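Local coordinates for protein Serpin48 (Tenebrio molitor, PDB 3OZQ) that inhibits the serine protease SPE specifically, as a serpin of insect innate immunity, at residues Asn13-Phe18 / Ser37-Ala42; Ser21-Val26 / Ala369-Thr374. All blocks are in the same frame, centred on the assembly; numbering follows the deposited sequence.

Contact 1. Residues Asn13-Phe18 / Ser37-Ala42; sequences NAVNSF and SPFSAA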
ATOM      1  N   ASN A  13      -6.310  -9.940  -9.135  1.00 61.08           N
ATOM      2  CA  ASN A  13      -5.863  -9.448 -10.430  1.00 62.17           C
ATOM      3  C   ASN A  13      -6.188  -7.967 -10.643  1.00 58.90           C
ATOM      4  O   ASN A  13      -5.399  -7.234 -11.240  1.00 58.40           O
ATOM      5  CB  ASN A  13      -6.481 -10.299 -11.545  1.00 69.39           C
ATOM      6  CG  ASN A  13      -5.531 -10.536 -12.696  1.00 75.16           C
ATOM      7  OD1 ASN A  13      -5.197 -11.681 -13.014  1.00 82.54           O
ATOM      8  ND2 ASN A  13      -5.089  -9.456 -13.332  1.00 75.36           N
ATOM      9  N   ALA A  14      -7.349  -7.528 -10.159  1.00 56.61           N
ATOM     10  CA  ALA A  14      -7.757  -6.131 -10.310  1.00 56.07           C
ATOM     11  C   ALA A  14      -6.873  -5.187  -9.497  1.00 49.19           C
ATOM     12  O   ALA A  14      -6.587  -4.070  -9.921  1.00 47.80           O
ATOM     13  CB  ALA A  14      -9.229  -5.949  -9.930  1.00 52.81           C
ATOM     14  N   VAL A  15      -6.444  -5.650  -8.329  1.00 48.90           N
ATOM     15  CA  VAL A  15      -5.544  -4.890  -7.477  1.00 43.64           C
ATOM     16  C   VAL A  15      -4.203  -4.672  -8.179  1.00 47.72           C
ATOM     17  O   VAL A  15      -3.648  -3.564  -8.170  1.00 42.81           O
ATOM     18  CB  VAL A  15      -5.299  -5.637  -6.162  1.00 42.64           C
ATOM     19  CG1 VAL A  15      -4.207  -4.945  -5.343  1.00 41.59           C
ATOM     20  CG2 VAL A  15      -6.607  -5.763  -5.368  1.00 49.36           C
ATOM     21  N   ASN A  16      -3.692  -5.736  -8.789  1.00 40.80           N
ATOM     22  CA  ASN A  16      -2.390  -5.687  -9.438  1.00 44.78           C
ATOM     23  C   ASN A  16      -2.359  -4.715 -10.599  1.00 44.75           C
ATOM     24  O   ASN A  16      -1.343  -4.073 -10.839  1.00 45.48           O
ATOM     25  CB  ASN A  16      -1.929  -7.083  -9.878  1.00 45.75           C
ATOM     26  CG  ASN A  16      -1.735  -8.016  -8.706  1.00 46.27           C
ATOM     27  OD1 ASN A  16      -1.768  -7.588  -7.555  1.00 45.73           O
ATOM     28  ND2 ASN A  16      -1.536  -9.294  -8.988  1.00 46.33           N
ATOM     29  N   SER A  17      -3.469  -4.592 -11.318  1.00 45.65           N
ATOM     30  CA  SER A  17      -3.525  -3.624 -12.405  1.00 43.75           C
ATOM     31  C   SER A  17      -3.805  -2.215 -11.866  1.00 43.65           C
ATOM     32  O   SER A  17      -3.402  -1.215 -12.467  1.00 43.92           O
ATOM     33  CB  SER A  17      -4.565  -4.036 -13.449  1.00 55.43           C
ATOM     34  OG  SER A  17      -5.782  -4.430 -12.838  1.00 57.45           O
ATOM     35  N   PHE A  18      -4.487  -2.152 -10.727  1.00 40.31           N
ATOM     36  CA  PHE A  18      -4.759  -0.892 -10.033  1.00 44.45           C
ATOM     37  C   PHE A  18      -3.453  -0.289  -9.530  1.00 39.37           C
ATOM     38  O   PHE A  18      -3.276   0.932  -9.507  1.00 37.22           O
ATOM     39  CB  PHE A  18      -5.710  -1.169  -8.859  1.00 42.94           C
ATOM     40  CG  PHE A  18      -6.222   0.062  -8.158  1.00 45.65           C
ATOM     41  CD1 PHE A  18      -6.861   1.071  -8.859  1.00 42.80           C
ATOM     42  CD2 PHE A  18      -6.115   0.179  -6.773  1.00 41.11           C
ATOM     43  CE1 PHE A  18      -7.359   2.196  -8.194  1.00 44.96           C
ATOM     44  CE2 PHE A  18      -6.615   1.286  -6.102  1.00 41.59           C
ATOM     45  CZ  PHE A  18      -7.239   2.306  -6.813  1.00 40.69           C
ATOM     46  N   SER A  37      -0.210   1.679  -0.553  1.00 28.80           N
ATOM     47  CA  SER A  37      -0.948   0.428  -0.649  1.00 32.52           C
ATOM     48  C   SER A  37      -2.203   0.616  -1.488  1.00 28.93           C
ATOM     49  O   SER A  37      -3.271   0.954  -0.964  1.00 30.57           O
ATOM     50  CB  SER A  37      -1.343  -0.100   0.718  1.00 30.47           C
ATOM     51  OG  SER A  37      -2.019  -1.342   0.560  1.00 29.53           O
ATOM     52  N   PRO A  38      -2.080   0.413  -2.804  1.00 30.97           N
ATOM     53  CA  PRO A  38      -3.299   0.460  -3.625  1.00 31.07           C
ATOM     54  C   PRO A  38      -4.331  -0.567  -3.148  1.00 31.44           C
ATOM     55  O   PRO A  38      -5.545  -0.281  -3.109  1.00 31.84           O
ATOM     56  CB  PRO A  38      -2.782   0.150  -5.028  1.00 27.20           C
ATOM     57  CG  PRO A  38      -1.322   0.622  -4.989  1.00 29.74           C
ATOM     58  CD  PRO A  38      -0.860   0.237  -3.610  1.00 29.42           C
ATOM     59  N   PHE A  39      -3.858  -1.742  -2.752  1.00 32.73           N
ATOM     60  CA  PHE A  39      -4.764  -2.780  -2.253  1.00 29.47           C
ATOM     61  C   PHE A  39      -5.618  -2.286  -1.089  1.00 32.46           C
ATOM     62  O   PHE A  39      -6.847  -2.364  -1.129  1.00 30.42           O
ATOM     63  CB  PHE A  39      -3.983  -4.015  -1.798  1.00 32.09           C
ATOM     64  CG  PHE A  39      -4.753  -4.883  -0.845  1.00 34.12           C
ATOM     65  CD1 PHE A  39      -4.549  -4.786   0.522  1.00 35.44           C
ATOM     66  CD2 PHE A  39      -5.705  -5.773  -1.317  1.00 37.84           C
ATOM     67  CE1 PHE A  39      -5.279  -5.562   1.402  1.00 34.33           C
ATOM     68  CE2 PHE A  39      -6.425  -6.558  -0.445  1.00 38.31           C
ATOM     69  CZ  PHE A  39      -6.206  -6.457   0.916  1.00 36.89           C
ATOM     70  N   SER A  40      -4.968  -1.774  -0.040  1.00 31.70           N
ATOM     71  CA  SER A  40      -5.704  -1.382   1.159  1.00 29.35           C
ATOM     72  C   SER A  40      -6.700  -0.248   0.863  1.00 30.78           C
ATOM     73  O   SER A  40      -7.866  -0.285   1.291  1.00 29.20           O
ATOM     74  CB  SER A  40      -4.727  -1.010   2.283  1.00 33.35           C
ATOM     75  OG  SER A  40      -5.345  -1.099   3.556  1.00 32.64           O
ATOM     76  N   ALA A  41      -6.238   0.758   0.128  1.00 31.67           N
ATOM     77  CA  ALA A  41      -7.106   1.841  -0.287  1.00 31.98           C
ATOM     78  C   ALA A  41      -8.317   1.244  -1.014  1.00 33.30           C
ATOM     79  O   ALA A  41      -9.460   1.671  -0.809  1.00 32.45           O
ATOM     80  CB  ALA A  41      -6.349   2.807  -1.188  1.00 31.21           C
ATOM     81  N   ALA A  42      -8.056   0.251  -1.861  1.00 31.90           N
ATOM     82  CA  ALA A  42      -9.103  -0.381  -2.657  1.00 33.10           C
ATOM     83  C   ALA A  42     -10.163  -1.039  -1.780  1.00 32.64           C
ATOM     84  O   ALA A  42     -11.351  -0.921  -2.050  1.00 31.67           O
ATOM     85  CB  ALA A  42      -8.507  -1.396  -3.632  1.00 34.91           C
TER
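Helix segments N13-F18 and P38-A42 pack with their short axes 9.5 Å apart at closest approach and their N-to-C directions 119° apart, V15 lying opposite F39 and F18 opposite P38. No hydrogen bond passes between them; apolar side chains carry the meeting, with one backbone carbonyl oxygen at an aromatic edge, and each residue that touches is buried. V15 presents both methyls to F39. CG1, placed anti to the backbone N (chi1 172°), reaches the root of the phenylalanine, V15 CG1 lying 3.7 Å from F39 CB, while CG2 comes more loosely to the edge of the ring near CD2. The valine thus grips the stem and one rim of F39 rather than its face. One helical turn further on, F18 brings the CD2-CE2 side of its ring across P38. F18 CD2 lies 3.8 Å from P38 CB, and F18 CE2 also lies 4.1 Å from A42 CB, a contact oblique to the ring. The carbonyl oxygen of P38 sits at the edge of the F18 ring, in its plane, P38 O being 3.5 Å from F18 CE2; that same oxygen already accepts the backbone N-H of A42 inside its own helix, so the aromatic edge approaches an oxygen that has a partner. In the serpin fold these are the first two long helices, 10-29 and 38-50, joined by the short strand 34-36. Helix 38-50 starts at an N-cap: S37 OG accepts from S40 N at 3.0 Å, with an N-H...O angle of 160°, a bond that closes the first turn, which carries P38 and F39. L283 and L286 of helix 279-286 also pack on F18, and M365 of strand 365-372 touches V15 and F39 alike.

Contact 2. Residues Ser21-Val26 / Ala369-Thr374; sequences SVYKEV and AGRVTT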
ATOM      1  N   SER A  21      -1.372   2.075 -11.771  1.00 39.76           N
ATOM      2  CA  SER A  21      -2.145   3.286 -11.994  1.00 43.01           C
ATOM      3  C   SER A  21      -2.015   4.188 -10.775  1.00 42.90           C
ATOM      4  O   SER A  21      -1.833   5.387 -10.906  1.00 42.08           O
ATOM      5  CB  SER A  21      -3.621   2.963 -12.262  1.00 47.18           C
ATOM      6  OG  SER A  21      -3.774   2.145 -13.415  1.00 48.87           O
ATOM      7  N   VAL A  22      -2.103   3.599  -9.587  1.00 39.98           N
ATOM      8  CA  VAL A  22      -1.926   4.364  -8.358  1.00 37.61           C
ATOM      9  C   VAL A  22      -0.515   4.938  -8.242  1.00 38.19           C
ATOM     10  O   VAL A  22      -0.347   6.127  -7.953  1.00 38.38           O
ATOM     11  CB  VAL A  22      -2.306   3.543  -7.113  1.00 37.46           C
ATOM     12  CG1 VAL A  22      -1.910   4.284  -5.843  1.00 34.60           C
ATOM     13  CG2 VAL A  22      -3.819   3.293  -7.101  1.00 35.80           C
ATOM     14  N   TYR A  23       0.496   4.100  -8.495  1.00 37.38           N
ATOM     15  CA  TYR A  23       1.888   4.524  -8.415  1.00 38.75           C
ATOM     16  C   TYR A  23       2.096   5.759  -9.295  1.00 43.15           C
ATOM     17  O   TYR A  23       2.674   6.755  -8.856  1.00 37.20           O
ATOM     18  CB  TYR A  23       2.822   3.356  -8.814  1.00 34.96           C
ATOM     19  CG  TYR A  23       4.307   3.620  -8.765  1.00 36.10           C
ATOM     20  CD1 TYR A  23       5.124   2.956  -7.851  1.00 33.27           C
ATOM     21  CD2 TYR A  23       4.902   4.511  -9.646  1.00 40.15           C
ATOM     22  CE1 TYR A  23       6.501   3.180  -7.820  1.00 38.58           C
ATOM     23  CE2 TYR A  23       6.266   4.742  -9.624  1.00 39.46           C
ATOM     24  CZ  TYR A  23       7.061   4.077  -8.707  1.00 40.46           C
ATOM     25  OH  TYR A  23       8.412   4.325  -8.698  1.00 39.89           O
ATOM     26  N   LYS A  24       1.603   5.698 -10.531  1.00 40.99           N
ATOM     27  CA  LYS A  24       1.796   6.787 -11.495  1.00 42.10           C
ATOM     28  C   LYS A  24       1.225   8.094 -10.980  1.00 42.88           C
ATOM     29  O   LYS A  24       1.793   9.160 -11.186  1.00 46.30           O
ATOM     30  CB  LYS A  24       1.154   6.442 -12.847  1.00 48.04           C
ATOM     31  CG  LYS A  24       1.550   7.387 -13.977  1.00 56.70           C
ATOM     32  CD  LYS A  24       1.153   6.837 -15.356  1.00 63.42           C
ATOM     33  CE  LYS A  24       2.138   5.773 -15.870  1.00 67.09           C
ATOM     34  NZ  LYS A  24       3.355   6.325 -16.568  1.00 61.17           N
ATOM     35  N   GLU A  25       0.088   8.009 -10.306  1.00 41.69           N
ATOM     36  CA  GLU A  25      -0.523   9.191  -9.721  1.00 42.24           C
ATOM     37  C   GLU A  25       0.276   9.704  -8.527  1.00 41.28           C
ATOM     38  O   GLU A  25       0.576  10.893  -8.439  1.00 43.38           O
ATOM     39  CB  GLU A  25      -1.958   8.880  -9.298  1.00 42.84           C
ATOM     40  CG  GLU A  25      -2.959   9.875  -9.805  1.00 47.36           C
ATOM     41  CD  GLU A  25      -2.708  10.263 -11.247  1.00 48.68           C
ATOM     42  OE1 GLU A  25      -2.690   9.368 -12.115  1.00 50.93           O
ATOM     43  OE2 GLU A  25      -2.530  11.471 -11.511  1.00 54.01           O
ATOM     44  N   VAL A  26       0.636   8.806  -7.614  1.00 38.82           N
ATOM     45  CA  VAL A  26       1.327   9.229  -6.394  1.00 42.39           C
ATOM     46  C   VAL A  26       2.639   9.939  -6.701  1.00 41.26           C
ATOM     47  O   VAL A  26       2.990  10.923  -6.048  1.00 44.91           O
ATOM     48  CB  VAL A  26       1.550   8.070  -5.418  1.00 37.94           C
ATOM     49  CG1 VAL A  26       2.555   8.475  -4.330  1.00 41.01           C
ATOM     50  CG2 VAL A  26       0.228   7.661  -4.804  1.00 37.10           C
ATOM     51  N   ALA A 369       3.600  -0.917  -2.728  1.00 32.18           N
ATOM     52  CA  ALA A 369       4.547  -0.591  -3.773  1.00 31.84           C
ATOM     53  C   ALA A 369       5.185   0.760  -3.448  1.00 29.21           C
ATOM     54  O   ALA A 369       4.618   1.553  -2.707  1.00 30.06           O
ATOM     55  CB  ALA A 369       3.871  -0.554  -5.112  1.00 31.03           C
ATOM     56  N   GLY A 370       6.368   1.010  -3.979  1.00 29.60           N
ATOM     57  CA  GLY A 370       7.021   2.275  -3.709  1.00 30.04           C
ATOM     58  C   GLY A 370       8.374   2.364  -4.376  1.00 33.41           C
ATOM     59  O   GLY A 370       8.733   1.553  -5.228  1.00 31.74           O
ATOM     60  N   ARG A 371       9.130   3.375  -3.980  1.00 28.99           N
ATOM     61  CA  ARG A 371      10.409   3.606  -4.589  1.00 34.61           C
ATOM     62  C   ARG A 371      11.334   4.251  -3.580  1.00 32.99           C
ATOM     63  O   ARG A 371      10.892   4.866  -2.593  1.00 26.64           O
ATOM     64  CB  ARG A 371      10.250   4.497  -5.814  1.00 35.56           C
ATOM     65  CG  ARG A 371      10.059   5.930  -5.475  1.00 35.80           C
ATOM     66  CD  ARG A 371       9.889   6.751  -6.711  1.00 39.50           C
ATOM     67  NE  ARG A 371       9.730   8.152  -6.367  1.00 43.71           N
ATOM     68  CZ  ARG A 371       9.899   9.146  -7.225  1.00 50.89           C
ATOM     69  NH1 ARG A 371      10.232   8.880  -8.481  1.00 52.12           N
ATOM     70  NH2 ARG A 371       9.741  10.403  -6.827  1.00 49.67           N
ATOM     71  N   VAL A 372      12.627   4.065  -3.821  1.00 31.61           N
ATOM     72  CA  VAL A 372      13.672   4.726  -3.075  1.00 33.10           C
ATOM     73  C   VAL A 372      14.553   5.427  -4.106  1.00 36.95           C
ATOM     74  O   VAL A 372      15.062   4.782  -5.026  1.00 37.36           O
ATOM     75  CB  VAL A 372      14.557   3.704  -2.352  1.00 36.28           C
ATOM     76  CG1 VAL A 372      15.784   4.409  -1.745  1.00 34.77           C
ATOM     77  CG2 VAL A 372      13.758   2.947  -1.299  1.00 32.84           C
ATOM     78  N   THR A 373      14.696   6.741  -3.974  1.00 40.41           N
ATOM     79  CA  THR A 373      15.567   7.512  -4.849  1.00 41.18           C
ATOM     80  C   THR A 373      16.645   8.176  -4.010  1.00 43.42           C
ATOM     81  O   THR A 373      17.587   8.761  -4.549  1.00 43.15           O
ATOM     82  CB  THR A 373      14.813   8.640  -5.575  1.00 37.52           C
ATOM     83  OG1 THR A 373      14.467   9.655  -4.625  1.00 42.54           O
ATOM     84  CG2 THR A 373      13.553   8.108  -6.253  1.00 41.31           C
ATOM     85  N   THR A 374      16.500   8.093  -2.691  1.00 40.34           N
ATOM     86  CA  THR A 374      17.409   8.781  -1.786  1.00 44.36           C
ATOM     87  C   THR A 374      17.542   8.045  -0.454  1.00 46.27           C
ATOM     88  O   THR A 374      16.566   7.510   0.068  1.00 38.19           O
ATOM     89  CB  THR A 374      16.940  10.233  -1.531  1.00 45.72           C
ATOM     90  OG1 THR A 374      18.061  11.047  -1.183  1.00 52.37           O
ATOM     91  CG2 THR A 374      15.924  10.281  -0.397  1.00 43.76           C
TER
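Y23, on helix segment S21-V26, meets the backbone of G370 and the aliphatic stem of R371, on strand A369-V372, with the far end of its phenol. This is a helix-on-strand contact of the serpin fold, in which the N-terminal helix 10-29 lies against the last strand of the chain, 365-372. With chi1 at -179°, CG lies opposite the backbone N, and the ring extends outward from the helix. The carbonyl oxygen of G370 meets the ring at its edge, in plane, G370 O lying 3.8 Å from Y23 CE1. Beyond it, the hydroxyl rests beside the arginine, with Y23 OH 3.4 Å from R371 CB and 3.5 Å from R371 CD. These are van der Waals contacts with methylene carbons, the two side chains crossing at about a right angle and the ring and guanidinium planes standing 86° apart. The same ring is also met by F34, planes at about 60°, and touched by I250 and I357. The polar ends are joined through a third residue: E247 OE2 is shared by a hydrogen bond with Y23 OH and a salt bridge with R371 NH1. A phenylalanine in place of Y23 would probably leave E247 without its hydroxyl partner and weaken the positioning of the carboxylate beside the arginine. Further out, backbone bonds to F34 and F358 of the adjoining strands hold R371 and G370 respectively. R371 CG sits between the backbone N and carbonyl carbon, and from there the chain runs extended to NE, which bonds to the carbonyl oxygen of A32. One face of the guanidinium is covered near its rim by the methyl of its own segment's T373, T373 CG2 lying 3.7 Å above the R371 guanidinium plane.

In the fold
Successive turns of helix 10-29 serve both contacts, whose centres are about 13 Å apart, and the two sites touch directly where P38 CG of contact 1 packs 3.7 Å from V22 CB of contact 2. Both are buried in the core, yet they differ in chemistry. Contact 1 joins neighbouring helices close in sequence, has no hydrogen bond or charge pair across it and is mainly apolar. Contact 2 spans almost the whole chain, 343 residues, tying the N-terminal helix to the last strand, and adds a buried polar group organised round E247. Strand 365-372 also reaches contact 1, through M365 and the main-chain groups that bond N16 and S37, making it a second element common to the two sites.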